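Local structure of S-adenosylmethionine:tRNA ribosyltransferase-isomerase (Thermus thermophilus, 1WDI) at residues L4-Y9 with L316-T321; P13-Q18 with L327-G332; A41-R44 with P49-L52; G186-P191 with F298-L303; E231-P236 with E265-E270. The protein probably transfers and isomerises the ribose moiety of S-adenosylmethionine onto the 7-aminomethyl group of preQ1-modified tRNA, giving epoxyqueuosine in the tRNA. All blocks are in the same frame, centred on the assembly; numbering follows the deposited sequence.

Contact 1: L4-Y9 with L316-T321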
# COMPACT_ATOMS: atom_id res chain seq x y z
N LEU A 4 -13.95 4.99 19.71
CA LEU A 4 -12.80 4.21 19.26
C LEU A 4 -12.75 2.89 20.02
O LEU A 4 -12.04 1.96 19.64
CB LEU A 4 -11.51 5.01 19.51
CG LEU A 4 -10.21 4.47 18.89
CD1 LEU A 4 -10.35 4.40 17.38
CD2 LEU A 4 -9.05 5.37 19.28
N GLU A 5 -13.51 2.81 21.11
CA GLU A 5 -13.57 1.61 21.93
C GLU A 5 -14.36 0.51 21.23
O GLU A 5 -14.28 -0.66 21.61
CB GLU A 5 -14.20 1.93 23.28
CG GLU A 5 -13.43 2.97 24.09
CD GLU A 5 -14.07 3.27 25.43
OE1 GLU A 5 -14.26 2.33 26.23
OE2 GLU A 5 -14.39 4.46 25.68
N ALA A 6 -15.11 0.89 20.21
CA ALA A 6 -15.92 -0.06 19.45
C ALA A 6 -15.04 -0.93 18.56
O ALA A 6 -15.46 -2.00 18.12
CB ALA A 6 -16.94 0.69 18.60
N TYR A 7 -13.82 -0.47 18.30
CA TYR A 7 -12.87 -1.21 17.47
C TYR A 7 -11.64 -1.57 18.28
O TYR A 7 -10.51 -1.54 17.77
CB TYR A 7 -12.46 -0.38 16.25
CG TYR A 7 -13.63 0.05 15.38
CD1 TYR A 7 -14.38 1.17 15.70
CD2 TYR A 7 -13.99 -0.69 14.26
CE1 TYR A 7 -15.48 1.55 14.92
CE2 TYR A 7 -15.08 -0.33 13.47
CZ TYR A 7 -15.82 0.79 13.81
OH TYR A 7 -16.90 1.16 13.05
N ASP A 8 -11.85 -1.91 19.54
CA ASP A 8 -10.75 -2.27 20.42
C ASP A 8 -10.78 -3.76 20.75
O ASP A 8 -11.85 -4.38 20.79
CB ASP A 8 -10.82 -1.45 21.71
CG ASP A 8 -9.49 -1.41 22.46
OD1 ASP A 8 -9.47 -0.88 23.59
OD2 ASP A 8 -8.48 -1.88 21.92
N TYR A 9 -9.61 -4.33 20.97
CA TYR A 9 -9.48 -5.73 21.34
C TYR A 9 -8.10 -5.88 21.95
O TYR A 9 -7.23 -5.04 21.72
CB TYR A 9 -9.64 -6.65 20.11
CG TYR A 9 -8.50 -6.63 19.13
CD1 TYR A 9 -7.40 -7.48 19.28
CD2 TYR A 9 -8.50 -5.76 18.04
CE1 TYR A 9 -6.34 -7.46 18.38
CE2 TYR A 9 -7.45 -5.73 17.13
CZ TYR A 9 -6.37 -6.59 17.31
OH TYR A 9 -5.31 -6.54 16.43
N LEU A 316 -16.39 -6.51 6.42
CA LEU A 316 -16.86 -7.74 7.07
C LEU A 316 -17.95 -7.57 8.13
O LEU A 316 -18.66 -8.53 8.45
CB LEU A 316 -15.66 -8.45 7.70
CG LEU A 316 -15.89 -9.69 8.58
CD1 LEU A 316 -16.61 -10.76 7.80
CD2 LEU A 316 -14.54 -10.20 9.09
N GLY A 317 -18.10 -6.36 8.65
CA GLY A 317 -19.08 -6.11 9.70
C GLY A 317 -18.28 -5.91 10.99
O GLY A 317 -17.39 -6.71 11.29
N ARG A 318 -18.59 -4.88 11.76
CA ARG A 318 -17.84 -4.60 12.98
C ARG A 318 -17.81 -5.73 14.01
O ARG A 318 -16.74 -6.14 14.45
CB ARG A 318 -18.35 -3.31 13.64
CG ARG A 318 -17.53 -2.90 14.86
CD ARG A 318 -17.94 -1.52 15.41
NE ARG A 318 -19.36 -1.44 15.73
CZ ARG A 318 -20.30 -1.02 14.88
NH1 ARG A 318 -19.97 -0.63 13.65
NH2 ARG A 318 -21.57 -1.00 15.25
N GLU A 319 -18.98 -6.24 14.39
CA GLU A 319 -19.05 -7.31 15.38
C GLU A 319 -18.36 -8.58 14.88
O GLU A 319 -17.57 -9.17 15.62
CB GLU A 319 -20.52 -7.60 15.74
CG GLU A 319 -20.75 -8.78 16.68
CD GLU A 319 -19.88 -8.76 17.93
OE1 GLU A 319 -19.53 -7.66 18.41
OE2 GLU A 319 -19.56 -9.85 18.45
N ARG A 320 -18.63 -9.01 13.65
CA ARG A 320 -17.98 -10.21 13.12
C ARG A 320 -16.48 -10.02 13.00
O ARG A 320 -15.70 -10.96 13.18
CB ARG A 320 -18.58 -10.61 11.76
CG ARG A 320 -17.92 -11.86 11.17
CD ARG A 320 -18.79 -12.58 10.15
NE ARG A 320 -19.99 -13.13 10.77
CZ ARG A 320 -20.91 -13.83 10.11
NH1 ARG A 320 -20.77 -14.07 8.81
NH2 ARG A 320 -21.98 -14.28 10.76
N THR A 321 -16.05 -8.79 12.70
CA THR A 321 -14.63 -8.51 12.58
C THR A 321 -13.94 -8.64 13.93
O THR A 321 -12.89 -9.27 14.04
CB THR A 321 -14.38 -7.09 12.02
OG1 THR A 321 -14.85 -7.02 10.67
CG2 THR A 321 -12.90 -6.74 12.06
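R318, which lies against Y7, begins a helix whose first turn closes on the carbonyl O of G317. T321 grips that oxygen twice: T321 N lies 2.8 Å from G317 O, and T321 OG1 lies 2.6 Å from G317 O, well above the carbonyl plane. Threonine suits this place because its hydroxyl can fold back on its own helix. R318 reaches out with CG anti to its backbone N (chi1 -175°), and its methylenes cross the side chain of Y7 at about a right angle. R318 CD sits 3.8 Å from the Y7 centroid in a CH-pi contact, for which the flat tyrosine ring offers a face. The chain then bends at chi3, with the guanidinium plane 66° from the ring; CD, not the charged group, lies over the face. A6 adds its CB, 4.0 Å from R318 CD. Y7 also packs on M310 and A313 of helix 307-316; an alanine here would probably open a gap toward that helix and leave the R318 methylenes without their aromatic face. G317, whose positive phi would jam a CB against the preceding carbonyl O, calls for glycine: it follows helix 307-316 and occupies the N-cap position of helix 318-330.

Contact 2: P13-Q18 with L327-G332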
# COMPACT_ATOMS: atom_id res chain seq x y z
N PRO A 13 1.32 -7.91 23.03
CA PRO A 13 2.45 -7.33 22.29
C PRO A 13 3.35 -8.37 21.64
O PRO A 13 3.98 -8.10 20.62
CB PRO A 13 3.18 -6.53 23.37
CG PRO A 13 2.07 -6.13 24.30
CD PRO A 13 1.27 -7.40 24.40
N GLU A 14 3.40 -9.56 22.24
CA GLU A 14 4.23 -10.65 21.73
C GLU A 14 3.78 -11.18 20.38
O GLU A 14 4.58 -11.71 19.61
CB GLU A 14 4.25 -11.82 22.73
CG GLU A 14 4.58 -11.43 24.16
CD GLU A 14 3.36 -10.99 24.94
OE1 GLU A 14 3.52 -10.43 26.04
OE2 GLU A 14 2.23 -11.21 24.45
N GLN A 15 2.49 -11.05 20.08
CA GLN A 15 1.96 -11.54 18.82
C GLN A 15 2.10 -10.58 17.65
O GLN A 15 1.57 -10.83 16.57
CB GLN A 15 0.51 -11.99 18.99
CG GLN A 15 0.40 -13.25 19.84
CD GLN A 15 -1.02 -13.72 20.05
OE1 GLN A 15 -1.71 -14.10 19.10
NE2 GLN A 15 -1.47 -13.70 21.29
N ILE A 16 2.82 -9.48 17.86
CA ILE A 16 3.06 -8.53 16.79
C ILE A 16 4.39 -8.96 16.18
O ILE A 16 5.45 -8.73 16.75
CB ILE A 16 3.15 -7.09 17.32
CG1 ILE A 16 1.78 -6.67 17.86
CG2 ILE A 16 3.60 -6.15 16.20
CD1 ILE A 16 1.72 -5.26 18.41
N ALA A 17 4.30 -9.61 15.02
CA ALA A 17 5.47 -10.13 14.31
C ALA A 17 6.66 -9.18 14.21
O ALA A 17 6.54 -8.06 13.71
CB ALA A 17 5.06 -10.60 12.92
N GLN A 18 7.81 -9.65 14.68
CA GLN A 18 9.04 -8.87 14.63
C GLN A 18 9.86 -9.27 13.42
O GLN A 18 10.85 -8.63 13.08
CB GLN A 18 9.86 -9.08 15.91
CG GLN A 18 9.20 -8.50 17.15
CD GLN A 18 8.84 -7.04 16.96
OE1 GLN A 18 9.71 -6.17 16.88
NE2 GLN A 18 7.54 -6.75 16.89
N LEU A 327 -10.56 -14.35 17.88
CA LEU A 327 -10.24 -15.74 17.56
C LEU A 327 -8.78 -15.82 17.09
O LEU A 327 -8.04 -16.71 17.50
CB LEU A 327 -11.15 -16.28 16.45
CG LEU A 327 -10.88 -17.73 16.02
CD1 LEU A 327 -11.18 -18.66 17.19
CD2 LEU A 327 -11.74 -18.12 14.81
N ALA A 328 -8.38 -14.88 16.24
CA ALA A 328 -7.02 -14.83 15.72
C ALA A 328 -6.03 -14.74 16.88
O ALA A 328 -5.01 -15.43 16.91
CB ALA A 328 -6.84 -13.65 14.79
N VAL A 329 -6.34 -13.87 17.84
CA VAL A 329 -5.49 -13.71 19.01
C VAL A 329 -5.41 -15.04 19.76
O VAL A 329 -4.33 -15.56 20.02
CB VAL A 329 -6.03 -12.62 19.96
CG1 VAL A 329 -5.23 -12.64 21.27
CG2 VAL A 329 -5.94 -11.25 19.31
N ALA A 330 -6.57 -15.60 20.10
CA ALA A 330 -6.64 -16.86 20.83
C ALA A 330 -5.96 -18.02 20.10
O ALA A 330 -5.42 -18.92 20.75
CB ALA A 330 -8.10 -17.21 21.11
N GLU A 331 -5.98 -18.00 18.77
CA GLU A 331 -5.37 -19.07 17.98
C GLU A 331 -3.88 -18.88 17.68
O GLU A 331 -3.30 -19.63 16.89
CB GLU A 331 -6.14 -19.27 16.67
CG GLU A 331 -7.47 -20.00 16.83
CD GLU A 331 -7.30 -21.41 17.41
OE1 GLU A 331 -6.37 -22.13 16.99
OE2 GLU A 331 -8.11 -21.80 18.28
N GLY A 332 -3.27 -17.88 18.30
CA GLY A 332 -1.85 -17.64 18.10
C GLY A 332 -1.39 -16.99 16.80
O GLY A 332 -0.21 -17.05 16.48
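With CG anti to its carbonyl carbon (chi1 -70°) and the chain extended beyond CG (chi2 180°), Q15 stretches from the loop to V329, near the C-terminal end of helix 318-330. That end is a Schellman motif, with G332 as the C-prime residue: its positive phi, easy for glycine, turns the chain so that its own N and that of Y333 bond back to the last helical carbonyls. The amide end of Q15 lies against this turn, near the carbonyl of V329 and the backbone of G332. V329 crosses the glutamine side chain at about a right angle. Glutamine fits because its methylenes span the distance between the segments, whose closest CA atoms, Q15 and G332, are 7.2 Å apart, while its amide suits a partly exposed setting beside a peptide carbonyl. An alanine here would stop at CB and is likely to open a gap between loop and helix end, taking away the polar group beside the carbonyl of V329. The backbone of Q15 is held independently by hydrogen bonding to F335. Q15 CD stands 3.8 Å from V329 O, the same oxygen that receives G332 N at 3.1 Å.

Contact 3: A41-R44 with P49-L52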
# COMPACT_ATOMS: atom_id res chain seq x y z
N ALA A 41 -11.65 -20.76 8.32
CA ALA A 41 -10.80 -21.88 7.97
C ALA A 41 -9.42 -21.40 8.39
O ALA A 41 -9.05 -20.27 8.11
CB ALA A 41 -10.84 -22.14 6.46
N HIS A 42 -8.69 -22.25 9.09
CA HIS A 42 -7.35 -21.90 9.53
C HIS A 42 -6.38 -22.53 8.54
O HIS A 42 -6.11 -23.73 8.59
CB HIS A 42 -7.11 -22.41 10.95
CG HIS A 42 -8.00 -21.76 11.97
ND1 HIS A 42 -7.91 -20.41 12.26
CD2 HIS A 42 -9.03 -22.24 12.70
CE1 HIS A 42 -8.86 -20.09 13.13
NE2 HIS A 42 -9.55 -21.18 13.41
N LYS A 43 -5.88 -21.70 7.63
CA LYS A 43 -4.98 -22.14 6.57
C LYS A 43 -3.65 -21.40 6.57
O LYS A 43 -3.21 -20.85 7.59
CB LYS A 43 -5.66 -21.92 5.21
CG LYS A 43 -6.95 -22.71 5.00
CD LYS A 43 -6.64 -24.14 4.59
CE LYS A 43 -7.90 -25.01 4.60
NZ LYS A 43 -7.62 -26.38 4.09
N ARG A 44 -3.02 -21.42 5.41
CA ARG A 44 -1.76 -20.73 5.18
C ARG A 44 -1.97 -19.96 3.89
O ARG A 44 -2.87 -20.30 3.11
CB ARG A 44 -0.61 -21.74 5.07
CG ARG A 44 -0.18 -22.21 6.46
CD ARG A 44 0.89 -23.30 6.49
NE ARG A 44 1.27 -23.50 7.89
CZ ARG A 44 2.03 -24.49 8.35
NH1 ARG A 44 2.52 -25.40 7.52
NH2 ARG A 44 2.30 -24.56 9.64
N PRO A 49 -5.21 -20.58 -3.40
CA PRO A 49 -5.82 -21.13 -4.61
C PRO A 49 -7.10 -21.94 -4.34
O PRO A 49 -8.01 -21.98 -5.17
CB PRO A 49 -4.71 -22.00 -5.20
CG PRO A 49 -3.47 -21.26 -4.78
CD PRO A 49 -3.78 -20.95 -3.33
N GLU A 50 -7.15 -22.58 -3.18
CA GLU A 50 -8.31 -23.37 -2.77
C GLU A 50 -9.56 -22.53 -2.65
O GLU A 50 -10.67 -23.02 -2.86
CB GLU A 50 -8.07 -24.01 -1.41
CG GLU A 50 -7.27 -25.29 -1.41
CD GLU A 50 -7.03 -25.78 -0.00
OE1 GLU A 50 -7.95 -25.65 0.84
OE2 GLU A 50 -5.93 -26.30 0.27
N PHE A 51 -9.39 -21.26 -2.29
CA PHE A 51 -10.53 -20.39 -2.09
C PHE A 51 -10.86 -19.48 -3.25
O PHE A 51 -11.84 -18.74 -3.21
CB PHE A 51 -10.33 -19.58 -0.81
CG PHE A 51 -10.17 -20.45 0.40
CD1 PHE A 51 -8.92 -20.93 0.78
CD2 PHE A 51 -11.29 -20.87 1.12
CE1 PHE A 51 -8.78 -21.81 1.84
CE2 PHE A 51 -11.16 -21.76 2.19
CZ PHE A 51 -9.90 -22.23 2.55
N LEU A 52 -10.05 -19.52 -4.29
CA LEU A 52 -10.32 -18.70 -5.46
C LEU A 52 -10.80 -19.63 -6.56
O LEU A 52 -10.88 -20.85 -6.37
CB LEU A 52 -9.05 -17.97 -5.89
CG LEU A 52 -8.44 -17.03 -4.86
CD1 LEU A 52 -7.32 -16.23 -5.51
CD2 LEU A 52 -9.51 -16.09 -4.32
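A41 opens the contact by pointing its methyl at the ring of F51, with CB 4.0 Å from F51 CZ. A small residue suits this place, since the aromatic comes close to the strand and takes up the space that a longer side chain would need. The next residue, H42, turns away, as expected for a neighbour in an extended strand, and its ND1 is bonded to the hydroxyl of Y333. K43 returns to the side of the helix and does two jobs. Its chain bends at chi2 (-81°), and this carries the methylenes past F51 before the ammonium group is delivered to E50. Along the way K43 CG lies 3.8 Å from F51 CE1, and K43 CE meets the edge of the ring in its plane, 4.0 Å from CZ. At the end NZ forms a salt bridge with E50 OE1 at 3.3 Å, a distance that makes its hydrogen bond weak. Lysine is apt here because it is aliphatic along its length and charged only at the end. D47 lies close to E50, and K43 would probably ease the repulsion between the two carboxylates. R44 closes the segment, its N bonded to the carboxylate of D47. Strand 40-44 pairs antiparallel with strand 28-32, where F51 also touches V31, while P49 and the following L52 pack on L197 of helix 191-199.

Contact 4: G186-P191 with F298-L303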
# COMPACT_ATOMS: atom_id res chain seq x y z
N GLY A 186 0.73 -7.70 0.23
CA GLY A 186 1.32 -8.32 -0.95
C GLY A 186 2.62 -9.06 -0.69
O GLY A 186 3.02 -9.90 -1.49
N LEU A 187 3.28 -8.75 0.42
CA LEU A 187 4.55 -9.38 0.77
C LEU A 187 4.41 -10.89 0.97
O LEU A 187 5.38 -11.64 0.82
CB LEU A 187 5.12 -8.76 2.05
CG LEU A 187 6.48 -9.32 2.52
CD1 LEU A 187 7.59 -8.74 1.65
CD2 LEU A 187 6.71 -8.96 3.98
N HIS A 188 3.20 -11.34 1.32
CA HIS A 188 2.92 -12.75 1.56
C HIS A 188 3.02 -13.65 0.34
O HIS A 188 3.17 -14.87 0.46
CB HIS A 188 1.53 -12.91 2.18
CG HIS A 188 1.37 -12.18 3.48
ND1 HIS A 188 2.09 -12.52 4.61
CD2 HIS A 188 0.57 -11.15 3.84
CE1 HIS A 188 1.73 -11.72 5.60
NE2 HIS A 188 0.81 -10.88 5.16
N PHE A 189 2.91 -13.05 -0.85
CA PHE A 189 2.97 -13.81 -2.08
C PHE A 189 4.40 -14.11 -2.54
O PHE A 189 5.31 -13.33 -2.32
CB PHE A 189 2.23 -13.08 -3.21
CG PHE A 189 0.74 -13.01 -3.03
CD1 PHE A 189 0.19 -12.21 -2.03
CD2 PHE A 189 -0.11 -13.74 -3.85
CE1 PHE A 189 -1.20 -12.13 -1.85
CE2 PHE A 189 -1.49 -13.68 -3.69
CZ PHE A 189 -2.04 -12.87 -2.68
N THR A 190 4.56 -15.27 -3.17
CA THR A 190 5.85 -15.70 -3.68
C THR A 190 5.66 -15.94 -5.17
O THR A 190 4.53 -16.06 -5.64
CB THR A 190 6.28 -17.04 -3.07
OG1 THR A 190 5.25 -18.00 -3.30
CG2 THR A 190 6.54 -16.90 -1.56
N PRO A 191 6.76 -16.03 -5.93
CA PRO A 191 6.63 -16.27 -7.36
C PRO A 191 5.87 -17.57 -7.60
O PRO A 191 5.09 -17.69 -8.55
CB PRO A 191 8.09 -16.35 -7.82
CG PRO A 191 8.77 -15.38 -6.91
CD PRO A 191 8.16 -15.72 -5.57
N PHE A 298 -8.04 -9.67 0.81
CA PHE A 298 -6.90 -10.38 1.37
C PHE A 298 -6.16 -9.23 2.06
O PHE A 298 -5.74 -8.28 1.39
CB PHE A 298 -6.03 -10.97 0.26
CG PHE A 298 -4.81 -11.69 0.75
CD1 PHE A 298 -4.83 -13.07 0.96
CD2 PHE A 298 -3.63 -10.99 1.02
CE1 PHE A 298 -3.69 -13.74 1.43
CE2 PHE A 298 -2.49 -11.65 1.49
CZ PHE A 298 -2.52 -13.03 1.70
N THR A 299 -5.99 -9.31 3.37
CA THR A 299 -5.34 -8.22 4.09
C THR A 299 -4.68 -8.71 5.38
O THR A 299 -4.98 -9.81 5.87
CB THR A 299 -6.39 -7.12 4.42
OG1 THR A 299 -5.76 -5.98 5.01
CG2 THR A 299 -7.44 -7.67 5.37
N ASN A 300 -3.79 -7.91 5.94
CA ASN A 300 -3.13 -8.31 7.18
C ASN A 300 -4.07 -8.16 8.37
O ASN A 300 -5.22 -7.75 8.23
CB ASN A 300 -1.89 -7.44 7.46
CG ASN A 300 -0.80 -7.61 6.42
OD1 ASN A 300 -0.65 -8.67 5.82
ND2 ASN A 300 0.00 -6.57 6.24
N PHE A 301 -3.55 -8.51 9.55
CA PHE A 301 -4.29 -8.36 10.80
C PHE A 301 -3.83 -7.00 11.31
O PHE A 301 -2.65 -6.78 11.58
CB PHE A 301 -3.92 -9.47 11.79
CG PHE A 301 -4.60 -10.79 11.52
CD1 PHE A 301 -3.96 -11.79 10.78
CD2 PHE A 301 -5.89 -11.03 12.00
CE1 PHE A 301 -4.59 -13.00 10.52
CE2 PHE A 301 -6.53 -12.25 11.74
CZ PHE A 301 -5.88 -13.23 11.00
N HIS A 302 -4.78 -6.07 11.42
CA HIS A 302 -4.47 -4.71 11.84
C HIS A 302 -4.58 -4.45 13.34
O HIS A 302 -5.30 -5.14 14.06
CB HIS A 302 -5.37 -3.76 11.05
CG HIS A 302 -5.40 -4.06 9.58
ND1 HIS A 302 -4.28 -3.98 8.78
CD2 HIS A 302 -6.41 -4.49 8.78
CE1 HIS A 302 -4.60 -4.34 7.55
NE2 HIS A 302 -5.88 -4.66 7.52
N LEU A 303 -3.87 -3.42 13.79
CA LEU A 303 -3.83 -3.03 15.19
C LEU A 303 -5.17 -2.55 15.73
O LEU A 303 -6.02 -2.06 14.98
CB LEU A 303 -2.80 -1.93 15.41
CG LEU A 303 -1.34 -2.20 15.04
CD1 LEU A 303 -0.51 -0.95 15.32
CD2 LEU A 303 -0.80 -3.39 15.83
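F298 meets two residues of the loop 186-191 at once, F189 over one face of its ring and H188 at the rim. The first pair is a T-shaped (edge-to-face) stack that joins strand 296-300 of the large mixed sheet to the loop leading into helix 191-199. The two phenylalanines come from opposite directions, with ring planes at 62° and centroids 5.1 Å apart; the edge atom F189 CE1 lies 3.6 Å from F298 CE2, offset toward the rim of the face it approaches. F298 is placed for this by its CG standing anti to the backbone N (chi1 179°), and phenylalanine fits because both its face and its edge find partners: H188 CD2 lies near the plane of the F298 ring, 3.9 Å from CE2. The neighbouring atom of the same imidazole, H188 NE2, donates to N300 OD1 at 2.7 Å with an N-H...O angle of 151°. The acceptor lies almost in the imidazole plane, whereas the amide stands nearly perpendicular to the ring. This bond fixes the rotation of a buried asparagine and gives a partner to a buried NE2 and a buried OD1. F189 also meets F60 edge-to-face. N300 stands at a pocket that holds a citrate, probably from the crystallisation liquor, to which N300 N and T299 OG1 are bonded. T299 is itself held, since H302 NE2 donates to T299 OG1 at 2.8 Å, the hydroxyl lying close to the plane of the H302 ring.

Contact 5: E231-P236 with E265-E270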
# COMPACT_ATOMS: atom_id res chain seq x y z
N GLU A 231 -3.90 9.41 -0.60
CA GLU A 231 -3.24 8.33 -1.32
C GLU A 231 -3.29 8.56 -2.83
O GLU A 231 -4.35 8.42 -3.44
CB GLU A 231 -3.90 6.99 -0.97
CG GLU A 231 -3.33 5.79 -1.71
CD GLU A 231 -4.07 4.49 -1.40
OE1 GLU A 231 -4.21 4.16 -0.20
OE2 GLU A 231 -4.51 3.81 -2.35
N PRO A 232 -2.16 8.94 -3.43
CA PRO A 232 -2.10 9.17 -4.88
C PRO A 232 -1.86 7.83 -5.57
O PRO A 232 -0.97 7.08 -5.17
CB PRO A 232 -0.92 10.14 -5.02
CG PRO A 232 0.01 9.65 -3.95
CD PRO A 232 -0.91 9.38 -2.77
N TYR A 233 -2.64 7.53 -6.60
CA TYR A 233 -2.50 6.26 -7.30
C TYR A 233 -2.79 6.39 -8.79
O TYR A 233 -3.28 7.41 -9.26
CB TYR A 233 -3.48 5.25 -6.70
CG TYR A 233 -4.92 5.68 -6.87
CD1 TYR A 233 -5.60 5.47 -8.08
CD2 TYR A 233 -5.59 6.36 -5.85
CE1 TYR A 233 -6.91 5.94 -8.26
CE2 TYR A 233 -6.88 6.83 -6.02
CZ TYR A 233 -7.54 6.62 -7.23
OH TYR A 233 -8.83 7.08 -7.40
N ALA A 234 -2.50 5.33 -9.52
CA ALA A 234 -2.76 5.30 -10.95
C ALA A 234 -3.27 3.92 -11.31
O ALA A 234 -2.70 2.91 -10.89
CB ALA A 234 -1.48 5.61 -11.74
N ILE A 235 -4.36 3.87 -12.06
CA ILE A 235 -4.93 2.61 -12.48
C ILE A 235 -4.75 2.44 -13.98
O ILE A 235 -5.33 3.19 -14.77
CB ILE A 235 -6.43 2.52 -12.15
CG1 ILE A 235 -6.64 2.66 -10.64
CG2 ILE A 235 -6.98 1.19 -12.65
CD1 ILE A 235 -8.07 2.56 -10.21
N PRO A 236 -3.94 1.46 -14.40
CA PRO A 236 -3.69 1.20 -15.82
C PRO A 236 -4.99 0.93 -16.56
O PRO A 236 -5.94 0.37 -15.99
CB PRO A 236 -2.78 -0.03 -15.79
CG PRO A 236 -2.02 0.16 -14.52
CD PRO A 236 -3.10 0.59 -13.55
N GLU A 265 -12.14 1.63 -4.94
CA GLU A 265 -13.39 2.27 -4.52
C GLU A 265 -13.40 3.77 -4.84
O GLU A 265 -14.44 4.32 -5.19
CB GLU A 265 -13.63 2.02 -3.03
CG GLU A 265 -13.88 0.55 -2.65
CD GLU A 265 -15.16 -0.03 -3.26
OE1 GLU A 265 -16.16 0.70 -3.36
OE2 GLU A 265 -15.17 -1.23 -3.61
N SER A 266 -12.25 4.42 -4.72
CA SER A 266 -12.16 5.85 -5.01
C SER A 266 -12.27 6.14 -6.51
O SER A 266 -12.74 7.21 -6.91
CB SER A 266 -10.84 6.41 -4.49
OG SER A 266 -10.64 7.74 -4.97
N ALA A 267 -11.85 5.18 -7.33
CA ALA A 267 -11.88 5.33 -8.78
C ALA A 267 -13.20 4.94 -9.42
O ALA A 267 -13.37 5.06 -10.63
CB ALA A 267 -10.75 4.51 -9.40
N TYR A 268 -14.14 4.46 -8.61
CA TYR A 268 -15.45 4.05 -9.12
C TYR A 268 -16.32 5.26 -9.43
O TYR A 268 -16.38 6.21 -8.65
CB TYR A 268 -16.17 3.18 -8.08
CG TYR A 268 -17.54 2.72 -8.54
CD1 TYR A 268 -17.68 1.63 -9.39
CD2 TYR A 268 -18.69 3.40 -8.13
CE1 TYR A 268 -18.95 1.21 -9.83
CE2 TYR A 268 -19.96 3.00 -8.57
CZ TYR A 268 -20.08 1.91 -9.41
OH TYR A 268 -21.32 1.49 -9.83
N ARG A 269 -17.00 5.22 -10.57
CA ARG A 269 -17.90 6.29 -10.98
C ARG A 269 -19.22 5.63 -11.37
O ARG A 269 -19.25 4.72 -12.20
CB ARG A 269 -17.33 7.05 -12.19
CG ARG A 269 -16.01 7.76 -11.92
CD ARG A 269 -16.20 9.01 -11.08
NE ARG A 269 -14.91 9.67 -10.83
CZ ARG A 269 -14.06 9.31 -9.88
NH1 ARG A 269 -14.35 8.30 -9.07
NH2 ARG A 269 -12.90 9.94 -9.75
N GLU A 270 -20.31 6.10 -10.77
CA GLU A 270 -21.62 5.54 -11.06
C GLU A 270 -21.95 5.61 -12.55
O GLU A 270 -21.74 6.63 -13.20
CB GLU A 270 -22.69 6.26 -10.24
CG GLU A 270 -24.06 5.58 -10.26
CD GLU A 270 -23.98 4.11 -9.87
OE1 GLU A 270 -23.34 3.80 -8.84
OE2 GLU A 270 -24.57 3.27 -10.57
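I235 and A267 are the residues whose backbones come nearest, with CA atoms 8.3 Å apart. On one side the chain is an extended strand, 231-235, paired with strands 203-211 and 277-281; on the other, helix 258-266 ends and passes through A267 into the short strand 268-269. The wide separation is bridged mostly from the strand side. Y233 has its CG between the backbone N and the carbonyl carbon (chi1 62°), which sends the ring across to the helix end, where its OH is hydrogen-bonded to S266 OG at 3.1 Å. The serine oxygen lies near the ring plane, and either hydroxyl may be the donor. Beside this pair, I235 reaches out with CD1 to 3.4 Å from A267 CB, tighter than usual van der Waals contact, a place where alanine's small side chain suits. The turn they meet is held by R269, whose NH1 donates in its guanidinium plane to S266 O at 2.9 Å with an angle of 168°, and also to Y268 O. The chemistry is therefore mixed: apolar methyls close the gap, while the pair of hydroxyls gives the buried tyrosine a neutral partner at the helix end.

Contacts 1 and 2 use the two ends of helix 318-330, their centres about 17 Å apart; they touch at Y9 CE1 and V329 CG2, 3.9 Å apart, and both touch contact 4: Y9 OH of contact 1 lies 2.8 Å from H302 O, a probable hydrogen bond, and A328 CB of contact 2 packs 3.4 Å from F301 CE2. Contact 3 joins this group through contact 2, where L327 CD2 is 3.9 Å from H42 CE1. Contact 4, beside the citrate-holding pocket, is the closest of the five to the middle of the chain. Contact 5 lies on the opposite side of the chain's centre from contact 2, their centres about 33 Å apart, yet reaches the same mixed sheet as contacts 3 and 4.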